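Local coordinates for putative alkaline phosphatase (Pseudomonas fluorescens, PDB 4F1V), which binds phosphate with high affinity in the periplasm as a venus-flytrap solute-binding protein, probably delivering it to an ABC transporter for import, at residues N43-T46 with G51-N54; V111-G116 with V229-A234. All coordinates share one frame; numbering follows the deposited sequence. Where two conformers were deposited one is given.

Contact 1: residues N43-T46 with G51-N54; sequences NDYT and GVTN
The ring of Tyr45 meets Val52 along one edge: the carbonyl O of Val52 lies in the ring plane, 3.5 Å from CD1, where the slightly positive ring hydrogens suit an oxygen. Beside this oxygen, but lifted clear of the ring plane, Val52 CG1 packs 3.7 Å from Tyr45 CE1. Tyr45 CB is directed at the returning chain, and the anti setting of CG (chi1 -167°) lays the ring alongside Val52; the side chain also touches Asn4 and Lys55. The other flat group, the carboxylate of Asp44, turns to its own segment. Its OD1 takes two donors from the same face: Thr46 OG1 at 2.7 Å, on the syn side, and the backbone N of Thr46 at 3.1 Å, from well above the plane. Thr46 is thus tied to Asp44 through hydroxyl and backbone N-H, while its CG2 lies 3.4 Å from Val52 O and 3.6 Å from Thr53 CG2; threonine suits both needs. Gly51 has phi 83°, where a CB would press on the preceding carbonyl O. Asn43 ends helix 33-42 in a Schellman motif, and Asp44 follows with an Asx turn, starting a surface loop whose two limbs pack side by side.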
loop_
_atom_site.group_PDB
_atom_site.type_symbol
_atom_site.label_atom_id
_atom_site.label_comp_id
_atom_site.label_asym_id
_atom_site.label_seq_id
_atom_site.Cartn_x
_atom_site.Cartn_y
_atom_site.Cartn_z
ATOM N N ASN A 43 -20.530 1.892 3.754
ATOM C CA ASN A 43 -21.259 1.826 2.508
ATOM C C ASN A 43 -21.588 3.224 1.968
ATOM O O ASN A 43 -22.739 3.539 1.699
ATOM C CB ASN A 43 -22.515 0.943 2.600
ATOM C CG ASN A 43 -23.115 0.686 1.220
ATOM O OD1 ASN A 43 -22.357 0.593 0.249
ATOM N ND2 ASN A 43 -24.412 0.529 1.157
ATOM N N ASP A 44 -20.541 4.027 1.831
ATOM C CA ASP A 44 -20.675 5.436 1.493
ATOM C C ASP A 44 -19.953 5.739 0.182
ATOM O O ASP A 44 -18.751 6.012 0.147
ATOM C CB ASP A 44 -20.133 6.301 2.610
ATOM C CG ASP A 44 -20.237 7.802 2.316
ATOM O OD1 ASP A 44 -20.841 8.160 1.295
ATOM O OD2 ASP A 44 -19.687 8.550 3.171
ATOM N N TYR A 45 -20.736 5.693 -0.903
ATOM C CA TYR A 45 -20.158 5.903 -2.231
ATOM C C TYR A 45 -19.635 7.299 -2.478
ATOM O O TYR A 45 -18.797 7.520 -3.349
ATOM C CB TYR A 45 -21.220 5.545 -3.306
ATOM C CG TYR A 45 -20.685 5.423 -4.712
ATOM C CD1 TYR A 45 -20.734 6.498 -5.606
ATOM C CD2 TYR A 45 -20.110 4.251 -5.167
ATOM C CE1 TYR A 45 -20.241 6.425 -6.871
ATOM C CE2 TYR A 45 -19.593 4.133 -6.442
ATOM C CZ TYR A 45 -19.655 5.245 -7.308
ATOM O OH TYR A 45 -19.176 5.192 -8.580
ATOM N N THR A 46 -20.058 8.269 -1.654
ATOM C CA THR A 46 -19.539 9.616 -1.813
ATOM C C THR A 46 -18.034 9.746 -1.537
ATOM O O THR A 46 -17.385 10.667 -1.973
ATOM C CB THR A 46 -20.262 10.671 -0.979
ATOM O OG1 THR A 46 -19.921 10.580 0.410
ATOM C CG2 THR A 46 -21.768 10.674 -1.191
ATOM N N GLY A 51 -20.558 13.710 -4.195
ATOM C CA GLY A 51 -21.863 14.095 -4.754
ATOM C C GLY A 51 -22.739 12.998 -5.306
ATOM O O GLY A 51 -23.837 13.271 -5.786
ATOM N N VAL A 52 -22.282 11.726 -5.292
ATOM C CA VAL A 52 -22.997 10.610 -5.886
ATOM C C VAL A 52 -23.388 9.634 -4.805
ATOM O O VAL A 52 -22.545 9.082 -4.097
ATOM C CB VAL A 52 -22.151 9.932 -6.965
ATOM C CG1 VAL A 52 -22.952 8.764 -7.600
ATOM C CG2 VAL A 52 -21.720 10.913 -8.041
ATOM N N THR A 53 -24.719 9.427 -4.646
ATOM C CA THR A 53 -25.280 8.601 -3.592
ATOM C C THR A 53 -26.174 7.436 -4.101
ATOM O O THR A 53 -26.633 6.663 -3.309
ATOM C CB THR A 53 -26.153 9.436 -2.625
ATOM O OG1 THR A 53 -27.140 10.173 -3.414
ATOM C CG2 THR A 53 -25.342 10.434 -1.819
ATOM N N ASN A 54 -26.262 7.228 -5.409
ATOM C CA ASN A 54 -27.172 6.224 -5.994
ATOM C C ASN A 54 -26.511 4.864 -6.321
ATOM O O ASN A 54 -27.051 4.055 -7.077
ATOM C CB ASN A 54 -27.895 6.710 -7.248
ATOM C CG ASN A 54 -26.988 6.969 -8.404
ATOM O OD1 ASN A 54 -25.782 7.058 -8.298
ATOM N ND2 ASN A 54 -27.631 7.279 -9.554
#

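Contact 2: residues V111-G116 with V229-A234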
loop_
_atom_site.group_PDB
_atom_site.type_symbol
_atom_site.label_atom_id
_atom_site.label_comp_id
_atom_site.label_asym_id
_atom_site.label_seq_id
_atom_site.Cartn_x
_atom_site.Cartn_y
_atom_site.Cartn_z
ATOM N N VAL A 111 20.306 4.978 5.275
ATOM C CA VAL A 111 19.069 5.011 6.061
ATOM C C VAL A 111 19.044 6.189 7.002
ATOM O O VAL A 111 18.018 6.893 7.142
ATOM C CB VAL A 111 18.854 3.657 6.760
ATOM C CG1 VAL A 111 17.723 3.739 7.786
ATOM C CG2 VAL A 111 18.580 2.576 5.721
ATOM N N GLN A 112 20.181 6.499 7.638
ATOM C CA GLN A 112 20.192 7.647 8.528
ATOM C C GLN A 112 20.003 8.964 7.813
ATOM O O GLN A 112 19.363 9.880 8.321
ATOM C CB GLN A 112 21.434 7.623 9.422
ATOM C CG GLN A 112 21.416 6.519 10.451
ATOM C CD GLN A 112 20.163 6.507 11.277
ATOM O OE1 GLN A 112 19.825 7.522 11.904
ATOM N NE2 GLN A 112 19.403 5.427 11.261
ATOM N N GLU A 113 20.546 9.080 6.559
ATOM C CA GLU A 113 20.274 10.288 5.802
ATOM C C GLU A 113 18.772 10.392 5.444
ATOM O O GLU A 113 18.203 11.479 5.473
ATOM C CB GLU A 113 21.083 10.327 4.489
ATOM C CG GLU A 113 22.561 10.707 4.733
ATOM C CD GLU A 113 23.451 10.492 3.494
ATOM O OE1 GLU A 113 24.562 11.082 3.477
ATOM O OE2 GLU A 113 23.041 9.701 2.598
ATOM N N LEU A 114 18.137 9.306 5.034
ATOM C CA LEU A 114 16.711 9.294 4.772
ATOM C C LEU A 114 15.943 9.811 6.011
ATOM O O LEU A 114 15.071 10.679 5.910
ATOM C CB LEU A 114 16.269 7.879 4.401
ATOM C CG LEU A 114 14.750 7.707 4.155
ATOM C CD1 LEU A 114 14.341 8.099 2.770
ATOM C CD2 LEU A 114 14.337 6.255 4.405
ATOM N N CYS A 115 16.276 9.237 7.160
ATOM C CA CYS A 115 15.664 9.696 8.419
ATOM C C CYS A 115 15.830 11.222 8.609
ATOM O O CYS A 115 14.869 11.878 8.979
ATOM C CB CYS A 115 16.316 8.960 9.573
ATOM S SG CYS A 115 15.944 7.165 9.607
ATOM N N GLY A 116 17.033 11.695 8.376
ATOM C CA GLY A 116 17.308 13.124 8.556
ATOM C C GLY A 116 16.609 13.999 7.572
ATOM O O GLY A 116 16.194 15.110 7.920
ATOM N N VAL A 229 18.676 3.520 -1.833
ATOM C CA VAL A 229 18.656 3.522 -0.387
ATOM C C VAL A 229 19.482 2.350 0.109
ATOM O O VAL A 229 19.372 1.240 -0.402
ATOM C CB VAL A 229 17.198 3.470 0.200
ATOM C CG1 VAL A 229 17.228 3.466 1.705
ATOM C CG2 VAL A 229 16.360 4.619 -0.333
ATOM N N GLY A 230 20.317 2.650 1.136
ATOM C CA GLY A 230 21.115 1.612 1.782
ATOM C C GLY A 230 22.624 1.859 1.794
ATOM O O GLY A 230 23.373 1.017 2.249
ATOM N N LYS A 231 23.089 3.027 1.337
ATOM C CA LYS A 231 24.501 3.404 1.391
ATOM C C LYS A 231 25.021 3.198 2.799
ATOM O O LYS A 231 24.390 3.583 3.778
ATOM C CB LYS A 231 24.643 4.870 1.011
ATOM C CG LYS A 231 26.068 5.453 1.047
ATOM C CD LYS A 231 26.107 6.959 0.532
ATOM C CE LYS A 231 25.346 7.852 1.485
ATOM N NZ LYS A 231 25.056 9.143 0.885
ATOM N N ASN A 232 26.254 2.721 2.901
ATOM C CA ASN A 232 27.088 2.779 4.101
ATOM C C ASN A 232 28.580 3.069 3.633
ATOM O O ASN A 232 29.298 2.201 3.107
ATOM C CB ASN A 232 27.028 1.511 4.841
ATOM C CG ASN A 232 27.828 1.560 6.109
ATOM O OD1 ASN A 232 28.752 2.364 6.226
ATOM N ND2 ASN A 232 27.517 0.616 7.016
ATOM N N VAL A 233 28.966 4.347 3.752
ATOM C CA VAL A 233 30.289 4.775 3.320
ATOM C C VAL A 233 31.443 4.072 4.024
ATOM O O VAL A 233 32.462 3.678 3.377
ATOM C CB VAL A 233 30.477 6.335 3.349
ATOM C CG1 VAL A 233 31.887 6.744 2.883
ATOM C CG2 VAL A 233 29.405 7.034 2.520
ATOM N N ALA A 234 31.230 3.849 5.318
ATOM C CA ALA A 234 32.261 3.240 6.105
ATOM C C ALA A 234 32.609 1.860 5.642
ATOM O O ALA A 234 33.792 1.452 5.802
ATOM C CB ALA A 234 31.827 3.212 7.559
HETATM O O HOH W 1 22.290 2.910 5.357
#
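Glu113 and Lys231 reach across from helix and loop and meet at about a right angle, joined by a salt bridge between Lys231 NZ and Glu113 OE2 at 2.7 Å. The ammonium group comes in on the syn lone pair of OE2, the side of the other oxygen, so OE1 is also near, 3.3 Å from NZ. Glutamate is long enough to span the gap because its chain is extended beyond CG. The lysine chain runs extended through its first two torsions and then bends about CG-CD (chi3 66°), bringing NZ round to the syn side of the carboxylate. Both ends have further partners: NZ also donates to Asp108 O and Ser129 OG, and OE1 accepts from Ser129 N; acceptors thus surround the ammonium group in the conformer described.

A second, apolar meeting lies at the start of the helix, where Val111 CG2 and Val229 CG1 are 4.3 Å apart, a loose touch between compact branched side chains. Beside it a water bridges the backbones, accepting from Val111 N at 2.9 Å and donating to Lys231 O at 2.7 Å; it thereby satisfies an N-H of the first helical turn. The contact joins the N-terminal turn of helix 111-119 to the chain leaving strand 228-229, while Val111 and Leu114 also pack on helix 147-159 and Cys115 is disulfide-bonded to Cys160 just beyond that helix.

How the contacts relate
From the N terminus, the chain passes strand 29-30 and helix 33-42 and then reaches contact 1, which closes a short loop of four intervening residues before strand 59-62. Contact 2 opens later, at the start of helix 111-119, and closes at 229-234 after 112 residues that include helix 147-159 and strand 138-142. The two are in series, neither nesting nor crossing. The centres of contact 1 and contact 2 are about 45 Å apart, on opposite sides of the chain's centre. The nearest atoms of contact 1 and contact 2 are about 32 Å apart. Contact 1 is thus local, shaping a connection into the five-stranded sheet, whereas contact 2 ties the start of helix 111-119 to the chain leaving strand 228-229.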